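Local coordinates for protein ribonucleotide monophosphatase NagD (Escherichia coli, PDB 2C4N) that removes phosphate from ribonucleoside monophosphates as a magnesium-dependent phosphatase of the HAD superfamily, and probably from many other phosphorylated substrates, at residues G162-K165 and K170-Y173; D77-Q82 and R139-N144; D112-G117 and H128-F133. All coordinates share one frame; numbering follows the deposited sequence.

Contact 1: residues G162-K165 and K170-Y173; sequences GIEK and KPFY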
loop_
_atom_site.group_PDB
_atom_site.type_symbol
_atom_site.label_atom_id
_atom_site.label_comp_id
_atom_site.label_asym_id
_atom_site.label_seq_id
_atom_site.Cartn_x
_atom_site.Cartn_y
_atom_site.Cartn_z
ATOM N N GLY A 162 10.301 7.323 6.669
ATOM C CA GLY A 162 10.859 8.365 5.823
ATOM C C GLY A 162 11.972 7.853 4.925
ATOM O O GLY A 162 12.080 8.246 3.763
ATOM N N ILE A 163 12.806 6.972 5.468
ATOM C CA ILE A 163 13.911 6.395 4.710
ATOM C C ILE A 163 13.383 5.557 3.547
ATOM O O ILE A 163 13.908 5.625 2.436
ATOM C CB ILE A 163 14.801 5.517 5.624
ATOM C CG1 ILE A 163 15.401 6.387 6.737
ATOM C CG2 ILE A 163 15.904 4.853 4.810
ATOM C CD1 ILE A 163 15.956 5.600 7.916
ATOM N N GLU A 164 12.340 4.774 3.805
ATOM C CA GLU A 164 11.729 3.934 2.774
ATOM C C GLU A 164 11.094 4.797 1.683
ATOM O O GLU A 164 11.220 4.508 0.494
ATOM C CB GLU A 164 10.642 3.036 3.382
ATOM C CG GLU A 164 11.122 2.118 4.487
ATOM C CD GLU A 164 10.008 1.283 5.083
ATOM O OE1 GLU A 164 9.489 0.387 4.390
ATOM O OE2 GLU A 164 9.643 1.524 6.251
ATOM N N LYS A 165 10.409 5.854 2.104
ATOM C CA LYS A 165 9.732 6.771 1.183
ATOM C C LYS A 165 10.701 7.410 0.188
ATOM O O LYS A 165 10.426 7.480 -1.010
ATOM C CB LYS A 165 9.030 7.874 1.980
ATOM C CG LYS A 165 7.635 8.224 1.494
ATOM C CD LYS A 165 6.719 7.018 1.621
ATOM C CE LYS A 165 5.294 7.425 1.962
ATOM N NZ LYS A 165 4.465 6.259 2.391
ATOM N N LYS A 170 12.525 -1.160 1.180
ATOM C CA LYS A 170 12.099 -1.555 2.510
ATOM C C LYS A 170 13.199 -2.342 3.202
ATOM O O LYS A 170 13.965 -3.055 2.560
ATOM C CB LYS A 170 10.819 -2.385 2.425
ATOM C CG LYS A 170 9.613 -1.565 2.009
ATOM C CD LYS A 170 8.352 -2.399 1.973
ATOM C CE LYS A 170 7.116 -1.517 2.014
ATOM N NZ LYS A 170 5.871 -2.323 1.875
ATOM N N PRO A 171 13.284 -2.227 4.532
ATOM C CA PRO A 171 14.326 -2.960 5.245
ATOM C C PRO A 171 13.879 -4.359 5.596
ATOM O O PRO A 171 12.700 -4.704 5.482
ATOM C CB PRO A 171 14.517 -2.126 6.502
ATOM C CG PRO A 171 13.075 -1.759 6.835
ATOM C CD PRO A 171 12.504 -1.381 5.459
ATOM N N PHE A 172 14.839 -5.162 6.021
ATOM C CA PHE A 172 14.556 -6.496 6.486
ATOM C C PHE A 172 14.394 -6.260 7.986
ATOM O O PHE A 172 15.339 -5.808 8.645
ATOM C CB PHE A 172 15.746 -7.429 6.252
ATOM C CG PHE A 172 15.588 -8.778 6.903
ATOM C CD1 PHE A 172 14.734 -9.734 6.358
ATOM C CD2 PHE A 172 16.257 -9.077 8.085
ATOM C CE1 PHE A 172 14.551 -10.964 6.985
ATOM C CE2 PHE A 172 16.080 -10.303 8.717
ATOM C CZ PHE A 172 15.227 -11.246 8.168
ATOM N N TYR A 173 13.202 -6.524 8.515
ATOM C CA TYR A 173 12.952 -6.355 9.943
ATOM C C TYR A 173 13.360 -7.645 10.636
ATOM O O TYR A 173 12.901 -8.729 10.274
ATOM C CB TYR A 173 11.471 -6.061 10.218
ATOM C CG TYR A 173 11.043 -4.651 9.868
ATOM C CD1 TYR A 173 10.231 -4.398 8.764
ATOM C CD2 TYR A 173 11.443 -3.572 10.649
ATOM C CE1 TYR A 173 9.827 -3.098 8.446
ATOM C CE2 TYR A 173 11.049 -2.271 10.342
ATOM C CZ TYR A 173 10.240 -2.042 9.243
ATOM O OH TYR A 173 9.863 -0.750 8.951
#
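In the beta-alpha-beta unit made of strand 139-142, helix 156-167 and strand 172-173, Glu164 reaches from near the end of the helix to the chain that enters the last strand. Its CG lies anti to the carbonyl carbon (chi1 -58°) and the chain then runs extended, which carries the carboxylate across to Lys170 and Pro171. OE1 sits 3.1 Å from Lys170 CG, against the aliphatic stem of the lysine and not at its ammonium. Lys170 NZ stays 5.2 Å from Glu164 OE1, too far for a salt bridge, though the opposite charges probably still attract each other weakly. Pro171 crosses the glutamate at about a right angle, its CD 3.7 Å from Glu164 CD. Pro171 CG, next to that CD in the ring, stands 3.7 Å above one face of the Tyr173 ring, offset toward the rim. The phenol returns toward the helix from the opposite direction: Tyr173 OH comes within 3.5 Å of Glu164 OE2, too long to count as a hydrogen bond, with ring and carboxylate planes 74° apart. Pro171 and Tyr173 also pack on Cys160, one turn earlier in the helix. A short helix-to-strand return of this kind completes a beta-alpha-beta crossover in an alpha/beta domain.

Contact 2: residues D77-Q82 and R139-N144; sequences DFLRRQ and RFIATN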
loop_
_atom_site.group_PDB
_atom_site.type_symbol
_atom_site.label_atom_id
_atom_site.label_comp_id
_atom_site.label_asym_id
_atom_site.label_seq_id
_atom_site.Cartn_x
_atom_site.Cartn_y
_atom_site.Cartn_z
ATOM N N ASP A 77 23.307 -10.547 16.248
ATOM C CA ASP A 77 23.541 -11.951 15.927
ATOM C C ASP A 77 23.369 -12.193 14.437
ATOM O O ASP A 77 24.081 -13.000 13.845
ATOM C CB ASP A 77 22.585 -12.863 16.701
ATOM C CG ASP A 77 23.003 -13.057 18.148
ATOM O OD1 ASP A 77 24.202 -12.884 18.447
ATOM O OD2 ASP A 77 22.139 -13.403 18.982
ATOM N N PHE A 78 22.414 -11.492 13.837
ATOM C CA PHE A 78 22.155 -11.609 12.408
ATOM C C PHE A 78 23.353 -11.092 11.611
ATOM O O PHE A 78 23.817 -11.740 10.674
ATOM C CB PHE A 78 20.893 -10.810 12.060
ATOM C CG PHE A 78 20.638 -10.667 10.583
ATOM C CD1 PHE A 78 21.313 -9.705 9.833
ATOM C CD2 PHE A 78 19.718 -11.491 9.939
ATOM C CE1 PHE A 78 21.077 -9.564 8.467
ATOM C CE2 PHE A 78 19.475 -11.356 8.572
ATOM C CZ PHE A 78 20.157 -10.392 7.834
ATOM N N LEU A 79 23.858 -9.931 12.005
ATOM C CA LEU A 79 24.980 -9.293 11.324
ATOM C C LEU A 79 26.333 -9.962 11.560
ATOM O O LEU A 79 27.240 -9.860 10.728
ATOM C CB LEU A 79 25.036 -7.821 11.730
ATOM C CG LEU A 79 23.802 -7.027 11.276
ATOM C CD1 LEU A 79 23.809 -5.635 11.872
ATOM C CD2 LEU A 79 23.786 -6.967 9.761
ATOM N N ARG A 80 26.473 -10.632 12.697
ATOM C CA ARG A 80 27.714 -11.327 13.019
ATOM C C ARG A 80 28.060 -12.297 11.906
ATOM O O ARG A 80 29.213 -12.396 11.492
ATOM C CB ARG A 80 27.568 -12.120 14.319
ATOM C CG ARG A 80 28.085 -11.431 15.558
ATOM C CD ARG A 80 28.167 -12.419 16.717
ATOM N NE ARG A 80 28.597 -11.764 17.947
ATOM C CZ ARG A 80 27.795 -11.088 18.759
ATOM N NH1 ARG A 80 26.501 -10.978 18.488
ATOM N NH2 ARG A 80 28.297 -10.509 19.840
ATOM N N ARG A 81 27.044 -13.005 11.424
ATOM C CA ARG A 81 27.219 -14.002 10.376
ATOM C C ARG A 81 27.288 -13.407 8.976
ATOM O O ARG A 81 27.273 -14.142 7.990
ATOM C CB ARG A 81 26.072 -15.019 10.415
ATOM C CG ARG A 81 25.222 -15.009 11.689
ATOM C CD ARG A 81 25.249 -16.367 12.389
ATOM N NE ARG A 81 24.068 -16.612 13.220
ATOM C CZ ARG A 81 22.881 -16.979 12.745
ATOM N NH1 ARG A 81 22.709 -17.144 11.442
ATOM N NH2 ARG A 81 21.866 -17.194 13.574
ATOM N N GLN A 82 27.360 -12.085 8.879
ATOM C CA GLN A 82 27.408 -11.453 7.568
ATOM C C GLN A 82 28.788 -10.937 7.198
ATOM O O GLN A 82 29.612 -10.647 8.061
ATOM C CB GLN A 82 26.416 -10.288 7.490
ATOM C CG GLN A 82 24.975 -10.622 7.861
ATOM C CD GLN A 82 24.420 -11.821 7.117
ATOM O OE1 GLN A 82 24.622 -11.969 5.915
ATOM N NE2 GLN A 82 23.700 -12.679 7.834
ATOM N N ARG A 139 22.925 -2.395 2.463
ATOM C CA ARG A 139 21.989 -3.399 2.961
ATOM C C ARG A 139 21.169 -2.775 4.099
ATOM O O ARG A 139 21.711 -2.371 5.133
ATOM C CB ARG A 139 22.764 -4.643 3.419
ATOM C CG ARG A 139 23.483 -5.328 2.246
ATOM C CD ARG A 139 24.467 -6.406 2.694
ATOM N NE ARG A 139 23.814 -7.530 3.361
ATOM C CZ ARG A 139 24.451 -8.629 3.763
ATOM N NH1 ARG A 139 25.756 -8.746 3.562
ATOM N NH2 ARG A 139 23.787 -9.605 4.366
ATOM N N PHE A 140 19.859 -2.704 3.880
ATOM C CA PHE A 140 18.895 -2.083 4.793
ATOM C C PHE A 140 18.294 -3.057 5.827
ATOM O O PHE A 140 17.482 -3.919 5.490
ATOM C CB PHE A 140 17.799 -1.447 3.919
ATOM C CG PHE A 140 16.922 -0.439 4.626
ATOM C CD1 PHE A 140 17.263 0.096 5.868
ATOM C CD2 PHE A 140 15.751 0.001 4.009
ATOM C CE1 PHE A 140 16.445 1.054 6.485
ATOM C CE2 PHE A 140 14.928 0.955 4.609
ATOM C CZ PHE A 140 15.272 1.485 5.850
ATOM N N ILE A 141 18.704 -2.901 7.086
ATOM C CA ILE A 141 18.242 -3.756 8.182
ATOM C C ILE A 141 17.612 -2.903 9.281
ATOM O O ILE A 141 18.116 -1.826 9.602
ATOM C CB ILE A 141 19.420 -4.524 8.843
ATOM C CG1 ILE A 141 20.335 -5.133 7.777
ATOM C CG2 ILE A 141 18.879 -5.596 9.771
ATOM C CD1 ILE A 141 19.673 -6.172 6.913
ATOM N N ALA A 142 16.530 -3.398 9.876
ATOM C CA ALA A 142 15.851 -2.674 10.949
ATOM C C ALA A 142 15.533 -3.649 12.079
ATOM O O ALA A 142 15.204 -4.810 11.830
ATOM C CB ALA A 142 14.570 -2.027 10.422
ATOM N N THR A 143 15.618 -3.183 13.321
ATOM C CA THR A 143 15.368 -4.057 14.464
ATOM C C THR A 143 13.942 -4.586 14.607
ATOM O O THR A 143 13.747 -5.772 14.859
ATOM C CB THR A 143 15.788 -3.379 15.800
ATOM O OG1 THR A 143 15.065 -2.158 15.980
ATOM C CG2 THR A 143 17.278 -3.087 15.800
ATOM N N ASN A 144 12.941 -3.725 14.448
ATOM C CA ASN A 144 11.554 -4.170 14.593
ATOM C C ASN A 144 10.593 -3.260 13.821
ATOM O O ASN A 144 10.823 -2.062 13.708
ATOM C CB ASN A 144 11.175 -4.226 16.084
ATOM C CG ASN A 144 11.318 -2.879 16.786
ATOM O OD1 ASN A 144 12.403 -2.295 16.836
ATOM N ND2 ASN A 144 10.214 -2.386 17.338
HETATM O O HOH W 1 26.758 -11.527 3.961
#
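Gln82 and Arg139 make the polar half of the contact. Arg139 NH2 donates to Gln82 OE1 at 2.9 Å with an N-H...O angle of 154°; OE1 comes to the rim of the guanidinium and almost in its plane, whereas the donor stands above the carbonyl plane of the amide. The planes of the two groups are nearly perpendicular, 84° apart. A water closes a second path, donating to Gln82 OE1 at 2.9 Å and accepting from Arg139 NH1 at 3.0 Å. NH2 of Arg139 also bonds Pro234 O of a neighbouring subunit. The other end of the amide is held too: Gln82 NE2 donates to Phe78 O at 3.0 Å, a bond allowed by the bend at chi2 (-52°), and this nitrogen lies 4.1 Å above the centre of the Phe78 ring.

The apolar half centres on Ile141. Its CD1 meets Phe78 CE1 at 4.0 Å, approaching the ring obliquely, while Leu79 CD2 lies more loosely, 4.4 Å from Ile141 CG1.

Helix 71-80 and the residues after it thus cover one face of strand 139-142, with Leu79 reaching on to Phe113 and Ile115 of strand 105-116 and Phe78 meeting Phe172 of strand 172-173, the neighbour of 139-142 on its other side.

Contact 3: residues D112-G117 and H128-F133; sequences DFVIVG and HKAAYF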
loop_
_atom_site.group_PDB
_atom_site.type_symbol
_atom_site.label_atom_id
_atom_site.label_comp_id
_atom_site.label_asym_id
_atom_site.label_seq_id
_atom_site.Cartn_x
_atom_site.Cartn_y
_atom_site.Cartn_z
ATOM N N ASP A 112 28.467 -0.674 4.644
ATOM C CA ASP A 112 27.931 -1.846 3.958
ATOM C C ASP A 112 26.444 -1.969 4.288
ATOM O O ASP A 112 25.643 -2.382 3.448
ATOM C CB ASP A 112 28.644 -3.119 4.423
ATOM C CG ASP A 112 30.138 -3.078 4.176
ATOM O OD1 ASP A 112 30.541 -2.875 3.012
ATOM O OD2 ASP A 112 30.909 -3.260 5.143
ATOM N N PHE A 113 26.101 -1.615 5.524
ATOM C CA PHE A 113 24.728 -1.684 6.018
ATOM C C PHE A 113 24.224 -0.362 6.564
ATOM O O PHE A 113 25.003 0.486 7.000
ATOM C CB PHE A 113 24.600 -2.659 7.196
ATOM C CG PHE A 113 25.085 -4.039 6.921
ATOM C CD1 PHE A 113 26.444 -4.337 6.972
ATOM C CD2 PHE A 113 24.181 -5.054 6.641
ATOM C CE1 PHE A 113 26.893 -5.630 6.750
ATOM C CE2 PHE A 113 24.620 -6.353 6.417
ATOM C CZ PHE A 113 25.984 -6.640 6.473
ATOM N N VAL A 114 22.902 -0.218 6.553
ATOM C CA VAL A 114 22.223 0.925 7.150
ATOM C C VAL A 114 21.357 0.173 8.155
ATOM O O VAL A 114 20.534 -0.661 7.770
ATOM C CB VAL A 114 21.317 1.684 6.160
ATOM C CG1 VAL A 114 20.352 2.594 6.932
ATOM C CG2 VAL A 114 22.170 2.534 5.223
ATOM N N ILE A 115 21.569 0.431 9.439
ATOM C CA ILE A 115 20.824 -0.259 10.476
ATOM C C ILE A 115 19.991 0.735 11.261
ATOM O O ILE A 115 20.513 1.716 11.785
ATOM C CB ILE A 115 21.776 -0.975 11.444
ATOM C CG1 ILE A 115 22.732 -1.875 10.654
ATOM C CG2 ILE A 115 20.975 -1.776 12.456
ATOM C CD1 ILE A 115 23.856 -2.441 11.480
ATOM N N VAL A 116 18.692 0.474 11.339
ATOM C CA VAL A 116 17.796 1.358 12.056
ATOM C C VAL A 116 17.186 0.671 13.268
ATOM O O VAL A 116 16.620 -0.420 13.165
ATOM C CB VAL A 116 16.639 1.860 11.149
ATOM C CG1 VAL A 116 15.769 2.860 11.914
ATOM C CG2 VAL A 116 17.204 2.498 9.885
ATOM N N GLY A 117 17.330 1.314 14.419
ATOM C CA GLY A 117 16.759 0.795 15.650
ATOM C C GLY A 117 15.848 1.891 16.166
ATOM O O GLY A 117 14.875 2.252 15.507
ATOM N N HIS A 128 18.193 11.607 5.938
ATOM C CA HIS A 128 18.861 11.933 4.684
ATOM C C HIS A 128 19.985 10.950 4.373
ATOM O O HIS A 128 20.010 10.337 3.308
ATOM C CB HIS A 128 19.424 13.359 4.755
ATOM C CG HIS A 128 20.275 13.736 3.582
ATOM N ND1 HIS A 128 21.384 14.547 3.702
ATOM C CD2 HIS A 128 20.178 13.424 2.269
ATOM C CE1 HIS A 128 21.935 14.714 2.513
ATOM N NE2 HIS A 128 21.222 14.043 1.627
ATOM N N LYS A 129 20.922 10.803 5.304
ATOM C CA LYS A 129 22.045 9.896 5.099
ATOM C C LYS A 129 21.608 8.454 4.910
ATOM O O LYS A 129 22.094 7.767 4.014
ATOM C CB LYS A 129 23.027 9.976 6.268
ATOM C CG LYS A 129 23.746 11.307 6.405
ATOM C CD LYS A 129 24.874 11.177 7.420
ATOM C CE LYS A 129 25.461 12.519 7.808
ATOM N NZ LYS A 129 26.529 12.348 8.840
ATOM N N ALA A 130 20.696 7.992 5.758
ATOM C CA ALA A 130 20.207 6.621 5.655
ATOM C C ALA A 130 19.567 6.395 4.289
ATOM O O ALA A 130 19.825 5.390 3.633
ATOM C CB ALA A 130 19.191 6.338 6.770
ATOM N N ALA A 131 18.746 7.348 3.857
ATOM C CA ALA A 131 18.076 7.238 2.565
ATOM C C ALA A 131 19.099 7.229 1.430
ATOM O O ALA A 131 18.980 6.457 0.482
ATOM C CB ALA A 131 17.093 8.397 2.382
ATOM N N TYR A 132 20.103 8.091 1.540
ATOM C CA TYR A 132 21.159 8.176 0.537
ATOM C C TYR A 132 21.901 6.845 0.405
ATOM O O TYR A 132 22.108 6.348 -0.703
ATOM C CB TYR A 132 22.146 9.278 0.919
ATOM C CG TYR A 132 23.372 9.337 0.036
ATOM C CD1 TYR A 132 23.326 9.938 -1.221
ATOM C CD2 TYR A 132 24.577 8.779 0.457
ATOM C CE1 TYR A 132 24.456 9.984 -2.040
ATOM C CE2 TYR A 132 25.710 8.817 -0.353
ATOM C CZ TYR A 132 25.642 9.421 -1.597
ATOM O OH TYR A 132 26.764 9.461 -2.395
ATOM N N PHE A 133 22.305 6.269 1.535
ATOM C CA PHE A 133 23.024 4.996 1.510
ATOM C C PHE A 133 22.172 3.838 0.994
ATOM O O PHE A 133 22.638 3.017 0.201
ATOM C CB PHE A 133 23.564 4.655 2.902
ATOM C CG PHE A 133 24.626 5.602 3.392
ATOM C CD1 PHE A 133 25.719 5.917 2.587
ATOM C CD2 PHE A 133 24.542 6.172 4.661
ATOM C CE1 PHE A 133 26.713 6.788 3.040
ATOM C CE2 PHE A 133 25.531 7.044 5.125
ATOM C CZ PHE A 133 26.619 7.352 4.309
#
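Phe133 N donates to Lys129 O at 2.9 Å, an ordinary helical bond, and this turn of helix 124-135 sets Phe133 and Ala130 against Val114 of the strand. No hydrogen bond crosses between the segments, so the interface itself is apolar and rests on the two branches of a single valine. Val114 CG2 touches Phe133 CB at 3.4 Å, a tight approach for two aliphatic carbons, and also comes to 4.0 Å from Ala130 O. The other branch, Val114 CG1, meets Ala130 CB at 3.9 Å. Val114 holds CG1 anti to its own nitrogen (chi1 164°) and CG2 anti to its carbonyl carbon, and this rotation divides the methyls between the two helix residues, which are three positions apart. The small methyl of Ala130 accompanies a close backbone approach: Val114 CA and Ala130 CA are 6.2 Å apart.

Strand 105-116, helix 124-135 and strand 139-142 form a beta-alpha-beta unit, and this contact lays its helix on one face of the parallel sheet. The direction of the CB atoms supports that reading, since Val114 and Val116 face the helix whereas Phe113 points away and packs on Arg139 and Ile141. Val116 is too far along the strand to touch residues 128-133; it packs instead on Leu159 and Cys160 of helix 156-167.

Phe133 gives the valine its CB, while its ring leads away and meets Tyr88 of strand 86-90 with planes at about 55°. Lys129 likewise turns aside, its NZ forming a salt bridge with Asp108. Across the subunit boundary, the His128 ring meets Tyr153 of a neighbouring subunit edge-to-face.

In the fold
All three contacts are built on one four-stranded parallel sheet, which fits the cap domain expected of this HAD family. Contacts 2 and 3 join through adjacent strands: Arg139 O to Val114 N is 2.8 Å, a probable hydrogen bond. Strand 139-142 likewise meets contact 1, with Phe172 N 3.0 Å from Phe140 O, also a probable hydrogen bond. Contacts 1 and 3, about 9 Å apart between centres, meet where Ile163 CD1 lies 3.5 Å from Ala130 CB. Magnesium is held by Asp9, Asp11 and Asp201 in the other domain. Contact 1 lies close to the probable substrate region: the Tyr173 side chain is about 7 Å from those of Asn43 and Asp146; Asn144 of contact 2 hydrogen-bonds Asp146, a probable specificity residue.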